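Local coordinates for protein aminotransferase, class I and II (Erwinia tasmaniensis, PDB 5Z0Q) that belongs to the class I and II aminotransferase family, binding pyridoxal-5'-phosphate in an assembly of two subunits, at residues 24-29 and 40-45; 85-90 and 218-223; 325-330 and 362-367. All blocks are in the same frame, centred on the assembly; numbering follows the deposited sequence.

Contact 1 (24-29 and 40-45); sequences SLKWKK and IADTDF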
# COMPACT_ATOMS: atom_id res chain seq x y z
N SER A 24 -9.00 -13.51 -8.45
CA SER A 24 -9.71 -13.42 -7.18
C SER A 24 -9.22 -14.49 -6.21
O SER A 24 -9.17 -15.67 -6.54
CB SER A 24 -11.21 -13.57 -7.41
OG SER A 24 -11.91 -13.69 -6.18
N LEU A 25 -8.87 -14.05 -5.00
CA LEU A 25 -8.49 -15.00 -3.96
C LEU A 25 -9.67 -15.87 -3.55
O LEU A 25 -9.47 -17.00 -3.07
CB LEU A 25 -7.92 -14.25 -2.75
CG LEU A 25 -7.47 -15.07 -1.54
CD1 LEU A 25 -6.46 -16.13 -1.94
CD2 LEU A 25 -6.89 -14.15 -0.47
N LYS A 26 -10.89 -15.37 -3.73
CA LYS A 26 -12.08 -16.12 -3.33
C LYS A 26 -12.22 -17.41 -4.13
O LYS A 26 -12.40 -18.49 -3.56
CB LYS A 26 -13.32 -15.24 -3.48
CG LYS A 26 -14.59 -15.86 -2.93
CD LYS A 26 -15.77 -14.91 -3.05
CE LYS A 26 -16.99 -15.45 -2.34
NZ LYS A 26 -18.16 -14.53 -2.42
N TRP A 27 -12.14 -17.31 -5.46
CA TRP A 27 -12.41 -18.43 -6.34
C TRP A 27 -11.16 -19.22 -6.71
O TRP A 27 -11.18 -19.96 -7.70
CB TRP A 27 -13.12 -17.95 -7.60
CG TRP A 27 -14.53 -17.52 -7.36
CD1 TRP A 27 -14.96 -16.31 -6.89
CD2 TRP A 27 -15.71 -18.31 -7.56
NE1 TRP A 27 -16.33 -16.30 -6.79
CE2 TRP A 27 -16.81 -17.51 -7.19
CE3 TRP A 27 -15.94 -19.61 -8.01
CZ2 TRP A 27 -18.12 -17.98 -7.27
CZ3 TRP A 27 -17.24 -20.07 -8.08
CH2 TRP A 27 -18.32 -19.25 -7.71
N LYS A 28 -10.08 -19.08 -5.94
CA LYS A 28 -8.86 -19.84 -6.20
C LYS A 28 -8.40 -20.69 -5.03
O LYS A 28 -7.52 -21.54 -5.22
CB LYS A 28 -7.72 -18.91 -6.64
CG LYS A 28 -7.68 -18.67 -8.14
CD LYS A 28 -6.49 -17.82 -8.53
CE LYS A 28 -6.28 -17.84 -10.04
NZ LYS A 28 -5.19 -16.92 -10.47
N LYS A 29 -8.94 -20.49 -3.83
CA LYS A 29 -8.60 -21.36 -2.71
C LYS A 29 -9.05 -22.79 -2.98
O LYS A 29 -8.29 -23.74 -2.79
CB LYS A 29 -9.22 -20.83 -1.42
CG LYS A 29 -8.95 -21.71 -0.20
CD LYS A 29 -9.51 -21.09 1.07
CE LYS A 29 -9.21 -21.95 2.28
NZ LYS A 29 -9.66 -21.31 3.54
N ILE A 40 -14.15 -15.58 2.02
CA ILE A 40 -13.54 -14.26 2.18
C ILE A 40 -14.58 -13.18 1.91
O ILE A 40 -15.49 -13.34 1.08
CB ILE A 40 -12.31 -14.12 1.27
CG1 ILE A 40 -11.44 -12.95 1.72
CG2 ILE A 40 -12.71 -13.97 -0.19
CD1 ILE A 40 -10.11 -12.87 0.99
N ALA A 41 -14.44 -12.06 2.62
CA ALA A 41 -15.49 -11.04 2.69
C ALA A 41 -15.40 -10.10 1.49
O ALA A 41 -14.97 -8.94 1.58
CB ALA A 41 -15.41 -10.29 4.01
N ASP A 42 -15.82 -10.61 0.34
CA ASP A 42 -16.02 -9.79 -0.84
C ASP A 42 -17.15 -10.41 -1.66
O ASP A 42 -17.40 -11.61 -1.59
CB ASP A 42 -14.74 -9.67 -1.68
CG ASP A 42 -14.34 -10.97 -2.36
OD1 ASP A 42 -14.68 -12.05 -1.84
OD2 ASP A 42 -13.67 -10.90 -3.41
N THR A 43 -17.83 -9.56 -2.42
CA THR A 43 -18.96 -10.03 -3.22
C THR A 43 -18.51 -10.37 -4.63
O THR A 43 -17.44 -9.97 -5.09
CB THR A 43 -20.06 -8.97 -3.26
OG1 THR A 43 -19.56 -7.76 -3.85
CG2 THR A 43 -20.56 -8.67 -1.85
N ASP A 44 -19.34 -11.15 -5.32
CA ASP A 44 -19.11 -11.51 -6.71
C ASP A 44 -19.74 -10.53 -7.68
O ASP A 44 -19.94 -10.87 -8.86
CB ASP A 44 -19.63 -12.93 -6.98
CG ASP A 44 -18.95 -13.97 -6.12
OD1 ASP A 44 -17.75 -13.80 -5.81
OD2 ASP A 44 -19.61 -14.97 -5.75
N PHE A 45 -20.06 -9.32 -7.23
CA PHE A 45 -20.79 -8.35 -8.03
C PHE A 45 -19.84 -7.45 -8.80
O PHE A 45 -18.84 -6.97 -8.26
CB PHE A 45 -21.70 -7.50 -7.14
CG PHE A 45 -22.68 -8.30 -6.33
CD1 PHE A 45 -23.23 -9.47 -6.83
CD2 PHE A 45 -23.04 -7.89 -5.05
CE1 PHE A 45 -24.13 -10.21 -6.09
CE2 PHE A 45 -23.94 -8.63 -4.30
CZ PHE A 45 -24.48 -9.79 -4.82

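Contact 2 (85-90 and 218-223); sequences FGWKIQ and HIPFAS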
# COMPACT_ATOMS: atom_id res chain seq x y z
N PHE A 85 -24.88 10.22 8.25
CA PHE A 85 -24.67 9.84 9.63
C PHE A 85 -24.72 11.00 10.61
O PHE A 85 -24.52 10.79 11.81
CB PHE A 85 -23.32 9.11 9.78
CG PHE A 85 -23.11 8.02 8.76
CD1 PHE A 85 -23.84 6.85 8.82
CD2 PHE A 85 -22.18 8.18 7.74
CE1 PHE A 85 -23.65 5.85 7.88
CE2 PHE A 85 -21.99 7.19 6.80
CZ PHE A 85 -22.72 6.02 6.87
N GLY A 86 -24.99 12.22 10.14
CA GLY A 86 -25.05 13.37 11.01
C GLY A 86 -23.75 13.62 11.74
O GLY A 86 -23.72 13.66 12.98
N TRP A 87 -22.67 13.78 10.99
CA TRP A 87 -21.34 13.93 11.57
C TRP A 87 -20.52 14.84 10.66
O TRP A 87 -20.10 14.42 9.58
CB TRP A 87 -20.66 12.58 11.74
CG TRP A 87 -19.38 12.62 12.50
CD1 TRP A 87 -19.03 13.51 13.48
CD2 TRP A 87 -18.25 11.74 12.34
NE1 TRP A 87 -17.77 13.23 13.94
CE2 TRP A 87 -17.27 12.15 13.26
CE3 TRP A 87 -17.99 10.65 11.51
CZ2 TRP A 87 -16.04 11.51 13.37
CZ3 TRP A 87 -16.76 10.01 11.62
CH2 TRP A 87 -15.80 10.45 12.54
N LYS A 88 -20.31 16.09 11.09
CA LYS A 88 -19.52 17.03 10.31
C LYS A 88 -18.04 16.78 10.55
O LYS A 88 -17.59 16.67 11.69
CB LYS A 88 -19.89 18.47 10.65
CG LYS A 88 -19.79 18.83 12.13
CD LYS A 88 -20.31 20.24 12.38
CE LYS A 88 -19.98 20.72 13.78
NZ LYS A 88 -18.52 20.84 14.00
N ILE A 89 -17.28 16.67 9.46
CA ILE A 89 -15.87 16.29 9.49
C ILE A 89 -15.03 17.49 9.08
O ILE A 89 -15.31 18.13 8.06
CB ILE A 89 -15.59 15.09 8.58
CG1 ILE A 89 -16.34 13.85 9.07
CG2 ILE A 89 -14.10 14.80 8.49
CD1 ILE A 89 -15.85 13.37 10.41
N GLN A 90 -13.99 17.78 9.87
CA GLN A 90 -13.01 18.76 9.44
C GLN A 90 -12.02 18.12 8.48
O GLN A 90 -11.61 16.97 8.69
CB GLN A 90 -12.27 19.35 10.64
CG GLN A 90 -12.63 20.79 10.93
CD GLN A 90 -14.12 21.03 10.93
OE1 GLN A 90 -14.84 20.54 11.81
NE2 GLN A 90 -14.60 21.78 9.95
N HIS A 218 -26.80 3.95 11.12
CA HIS A 218 -25.47 3.76 11.67
C HIS A 218 -25.00 5.04 12.37
O HIS A 218 -25.17 6.15 11.86
CB HIS A 218 -24.48 3.38 10.57
CG HIS A 218 -23.05 3.51 10.98
ND1 HIS A 218 -22.28 4.61 10.65
CD2 HIS A 218 -22.24 2.68 11.68
CE1 HIS A 218 -21.06 4.45 11.14
NE2 HIS A 218 -21.01 3.29 11.77
N ILE A 219 -24.40 4.87 13.54
CA ILE A 219 -23.95 6.01 14.34
C ILE A 219 -22.45 5.93 14.53
O ILE A 219 -21.95 4.99 15.16
CB ILE A 219 -24.68 6.06 15.70
CG1 ILE A 219 -26.17 6.29 15.49
CG2 ILE A 219 -24.08 7.14 16.58
CD1 ILE A 219 -26.97 6.32 16.77
N PRO A 220 -21.68 6.87 13.99
CA PRO A 220 -20.23 6.88 14.26
C PRO A 220 -19.96 7.09 15.74
O PRO A 220 -20.65 7.86 16.41
CB PRO A 220 -19.72 8.05 13.41
CG PRO A 220 -20.76 8.25 12.36
CD PRO A 220 -22.06 7.91 13.02
N PHE A 221 -18.93 6.40 16.24
CA PHE A 221 -18.60 6.50 17.66
C PHE A 221 -18.20 7.93 18.02
O PHE A 221 -18.62 8.45 19.06
CB PHE A 221 -17.48 5.52 18.00
CG PHE A 221 -17.09 5.53 19.46
CD1 PHE A 221 -17.78 4.74 20.37
CD2 PHE A 221 -16.05 6.31 19.91
CE1 PHE A 221 -17.43 4.74 21.71
CE2 PHE A 221 -15.69 6.31 21.25
CZ PHE A 221 -16.39 5.53 22.15
N ALA A 222 -17.40 8.57 17.18
CA ALA A 222 -16.91 9.92 17.46
C ALA A 222 -17.99 10.98 17.31
O ALA A 222 -17.71 12.16 17.58
CB ALA A 222 -15.73 10.24 16.55
N SER A 223 -19.20 10.62 16.90
CA SER A 223 -20.29 11.58 16.78
C SER A 223 -21.17 11.64 18.03
O SER A 223 -22.07 12.49 18.09
CB SER A 223 -21.17 11.24 15.57
OG SER A 223 -21.75 9.95 15.69

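Contact 3 (325-330 and 362-367); sequences SFLGWI and FVRFNF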
# COMPACT_ATOMS: atom_id res chain seq x y z
N SER A 325 -25.34 -6.56 6.13
CA SER A 325 -24.82 -7.48 5.13
C SER A 325 -23.29 -7.44 5.13
O SER A 325 -22.66 -6.47 5.57
CB SER A 325 -25.38 -7.10 3.76
OG SER A 325 -26.56 -7.84 3.48
N PHE A 326 -22.67 -8.52 4.62
CA PHE A 326 -23.34 -9.64 3.96
C PHE A 326 -22.92 -10.99 4.54
O PHE A 326 -22.77 -11.97 3.81
CB PHE A 326 -23.05 -9.61 2.46
CG PHE A 326 -21.64 -9.20 2.12
CD1 PHE A 326 -20.63 -10.15 2.06
CD2 PHE A 326 -21.33 -7.88 1.85
CE1 PHE A 326 -19.33 -9.78 1.75
CE2 PHE A 326 -20.04 -7.50 1.55
CZ PHE A 326 -19.04 -8.45 1.49
N LEU A 327 -22.74 -11.03 5.86
CA LEU A 327 -22.42 -12.25 6.58
C LEU A 327 -23.09 -12.15 7.95
O LEU A 327 -23.22 -11.06 8.50
CB LEU A 327 -20.90 -12.44 6.72
CG LEU A 327 -20.01 -12.00 5.56
CD1 LEU A 327 -19.33 -10.67 5.86
CD2 LEU A 327 -18.98 -13.06 5.18
N GLY A 328 -23.50 -13.29 8.50
CA GLY A 328 -23.30 -14.62 7.94
C GLY A 328 -22.76 -15.56 9.00
O GLY A 328 -22.01 -16.48 8.69
N TRP A 329 -23.17 -15.34 10.25
CA TRP A 329 -22.58 -15.99 11.42
C TRP A 329 -23.48 -17.14 11.86
O TRP A 329 -24.54 -16.91 12.45
CB TRP A 329 -22.38 -14.96 12.53
CG TRP A 329 -21.44 -15.34 13.63
CD1 TRP A 329 -21.68 -15.29 14.97
CD2 TRP A 329 -20.09 -15.81 13.49
NE1 TRP A 329 -20.58 -15.69 15.68
CE2 TRP A 329 -19.58 -16.02 14.79
CE3 TRP A 329 -19.26 -16.07 12.40
CZ2 TRP A 329 -18.29 -16.48 15.03
CZ3 TRP A 329 -17.97 -16.53 12.63
CH2 TRP A 329 -17.50 -16.73 13.94
N ILE A 330 -23.05 -18.37 11.59
CA ILE A 330 -23.86 -19.56 11.81
C ILE A 330 -23.24 -20.39 12.93
O ILE A 330 -22.06 -20.75 12.86
CB ILE A 330 -23.99 -20.40 10.53
CG1 ILE A 330 -24.55 -19.56 9.39
CG2 ILE A 330 -24.85 -21.63 10.77
CD1 ILE A 330 -24.59 -20.28 8.06
N PHE A 362 -18.37 -21.96 15.03
CA PHE A 362 -19.13 -21.19 14.06
C PHE A 362 -18.47 -21.24 12.69
O PHE A 362 -17.28 -21.57 12.55
CB PHE A 362 -19.26 -19.73 14.51
CG PHE A 362 -20.17 -19.52 15.68
CD1 PHE A 362 -19.81 -19.96 16.95
CD2 PHE A 362 -21.38 -18.86 15.53
CE1 PHE A 362 -20.65 -19.76 18.03
CE2 PHE A 362 -22.21 -18.65 16.61
CZ PHE A 362 -21.85 -19.11 17.86
N VAL A 363 -19.25 -20.91 11.67
CA VAL A 363 -18.77 -20.73 10.31
C VAL A 363 -19.38 -19.46 9.76
O VAL A 363 -20.56 -19.17 9.99
CB VAL A 363 -19.11 -21.94 9.41
CG1 VAL A 363 -18.26 -23.15 9.79
CG2 VAL A 363 -20.59 -22.28 9.51
N ARG A 364 -18.58 -18.68 9.03
CA ARG A 364 -19.05 -17.43 8.45
C ARG A 364 -19.55 -17.69 7.03
O ARG A 364 -18.82 -18.25 6.20
CB ARG A 364 -17.96 -16.37 8.45
CG ARG A 364 -18.50 -14.95 8.30
CD ARG A 364 -17.40 -13.90 8.36
NE ARG A 364 -16.52 -13.96 7.20
CZ ARG A 364 -15.60 -13.05 6.91
NH1 ARG A 364 -15.43 -12.00 7.71
NH2 ARG A 364 -14.84 -13.18 5.83
N PHE A 365 -20.79 -17.28 6.76
CA PHE A 365 -21.44 -17.52 5.48
C PHE A 365 -21.44 -16.23 4.67
O PHE A 365 -21.97 -15.21 5.12
CB PHE A 365 -22.87 -18.02 5.69
CG PHE A 365 -23.48 -18.68 4.49
CD1 PHE A 365 -23.80 -17.95 3.36
CD2 PHE A 365 -23.76 -20.04 4.50
CE1 PHE A 365 -24.36 -18.56 2.26
CE2 PHE A 365 -24.33 -20.65 3.40
CZ PHE A 365 -24.63 -19.91 2.28
N ASN A 366 -20.86 -16.28 3.47
CA ASN A 366 -20.83 -15.14 2.56
C ASN A 366 -21.95 -15.31 1.55
O ASN A 366 -21.82 -16.07 0.58
CB ASN A 366 -19.47 -15.02 1.88
CG ASN A 366 -19.30 -13.72 1.11
OD1 ASN A 366 -20.28 -13.09 0.71
ND2 ASN A 366 -18.05 -13.32 0.90
N PHE A 367 -23.07 -14.62 1.77
CA PHE A 367 -24.17 -14.62 0.82
C PHE A 367 -24.15 -13.39 -0.09
O PHE A 367 -25.18 -13.02 -0.65
CB PHE A 367 -25.52 -14.73 1.55
CG PHE A 367 -25.77 -13.65 2.56
CD1 PHE A 367 -26.40 -12.47 2.19
CD2 PHE A 367 -25.41 -13.82 3.88
CE1 PHE A 367 -26.65 -11.48 3.12
CE2 PHE A 367 -25.66 -12.83 4.82
CZ PHE A 367 -26.28 -11.66 4.44

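Contact 1 (24-29 and 40-45)
Lys26 reaches across to the 40-45 loop, and the close-packed part of the contact is built round it. CG stands opposite the backbone N (chi1 -173°), and the extended chain carries the methylenes past Ile40 and Asp42 and delivers NZ to the far end of the loop. Lys26 CB lies 3.6 Å from Ile40 CG2, and Lys26 CD passes 3.3 Å from Asp42 OD1. At the end, Lys26 NZ donates to the backbone carbonyl Asp42 O at 3.1 Å, nearly in line with C=O, which Asn366 ND2 also reaches, and forms a longer, weak salt bridge with Asp44 OD1 at 3.5 Å. A buried lysine needs such partners, and the Asp42 carboxylate probably favours its charge further. Strand 36-38 leads into this loop through an inverse gamma turn centred on Ala41, with Asp42 N bonded to Ile40 O. Trp27 completes the polar side: its indole NE1 donates almost straight (172°) to Asp44 OD1 at 3.0 Å. The acceptor lies in the indole plane, the donor above the carboxylate plane. The other end is looser. Leu25 and Ile40, both partly exposed, meet through one methyl pair, Leu25 CD2 to Ile40 CD1 at 3.8 Å. The Ile40 side chain is about 7 Å from a bound pyridoxal-5'-phosphate. Here the second subunit adds cover, with its Val68 against Leu25 and its Tyr66 against Ile40.

Contact 2 (85-90 and 218-223)
Trp87 lies between two layers: Ser223 CB rests over one indole face, with Pro220 CB on the same side of the plane, offset toward the rim near CE3, and Ile89 CD1 of its own segment sits over the centre of the opposite face. Ser223 CB makes a CH-pi contact, 4.0 Å from the centroid of the Trp87 five-membered ring and 24° off its normal. Ala222 CB approaches the six-membered ring obliquely, 3.4 Å from Trp87 CZ2. The second aromatic, Phe85, takes part in an offset edge-to-face pair with His218. The imidazole edge is turned to the phenyl face, the centroids 4.9 Å apart and the planes at 84°, with His218 ND1 the atom closest to the ring, 3.3 Å from Phe85 CD1. Pro220 links the two aromatics: its CD is 3.7 Å from Phe85 CB and its CB 3.7 Å from Trp87 CE3, a rigid, flat-sided residue suited to packing against both. The backbone bond from Ser223 N to Pro220 O closes the 3-10 turn 221-223, which presents Ala222 and Ser223 to the indole. Small residues suit this turn because they let the broad ring come close. The contact joins the loop between helix 71-83 and strand 94-97 to that between strand 200-204 and helix 226-229. No hydrogen bond links the two segments, so their cohesion rests on ring, CH-pi and apolar packing, whose strength depends on complementary shape.

Contact 3 (325-330 and 362-367)
Arg364 runs out past Leu327 of the adjacent segment 325-330. Its CB stands at the edge of the indole, 4.2 Å from Trp329 CE3, and Arg364 CG and CD pass Leu327 CD2 at 3.7 and 3.6 Å. The side chain then bends at chi3 (68°), bringing Arg364 NE to 3.3 Å from Leu327 CD2, which lies over one face of the guanidinium, 3.8 Å from Arg364 CZ. Leucine suits this place because its methyl packs on the flat group without competing for its N-H bonds: NH2 donates to Trp39 O, and NH1 bonds weakly to Asn176 of the cofactor pocket. The antiparallel pair Trp329-Arg364, non-hydrogen-bonded, puts its side chains on one face of the sheet; Ile330 and Val363 put theirs on the opposite one, bonded through Ile330 N to Val363 O and Val363 N to Ile330 O, each 3.1 Å. Gly328 has a positive phi (132°), which suits glycine. Trp329 and Phe362 form an offset stack, planes 12° apart. Strand 349-353 lies beside 362-364, away from 329-331; Phe365 and Phe367 pack against helices 290-313 and 371-385, and the Arg364 side chain lies about 5 Å from the pyridoxal-5'-phosphate.

From the N terminus, contact 1 comes first and closes a short loop round strand 36-38. Contact 2 follows, closing a much longer one of 127 residues that includes several strands of the large mixed sheet. Contact 3 closes last, round helix 340-345 and strand 349-353. The three loops follow in series; none nests or crosses another. In space contacts 1 and 3 adjoin, their centres 14 Å apart, and Asn366 joins them; strand 36-38 lies in the same sheet as 329-331 and 362-364, separated from 362-364 by 349-353. Contact 2 lies across the chain's centre from both, beside the large sheet, its nearest atoms about 11 Å from those of contact 3.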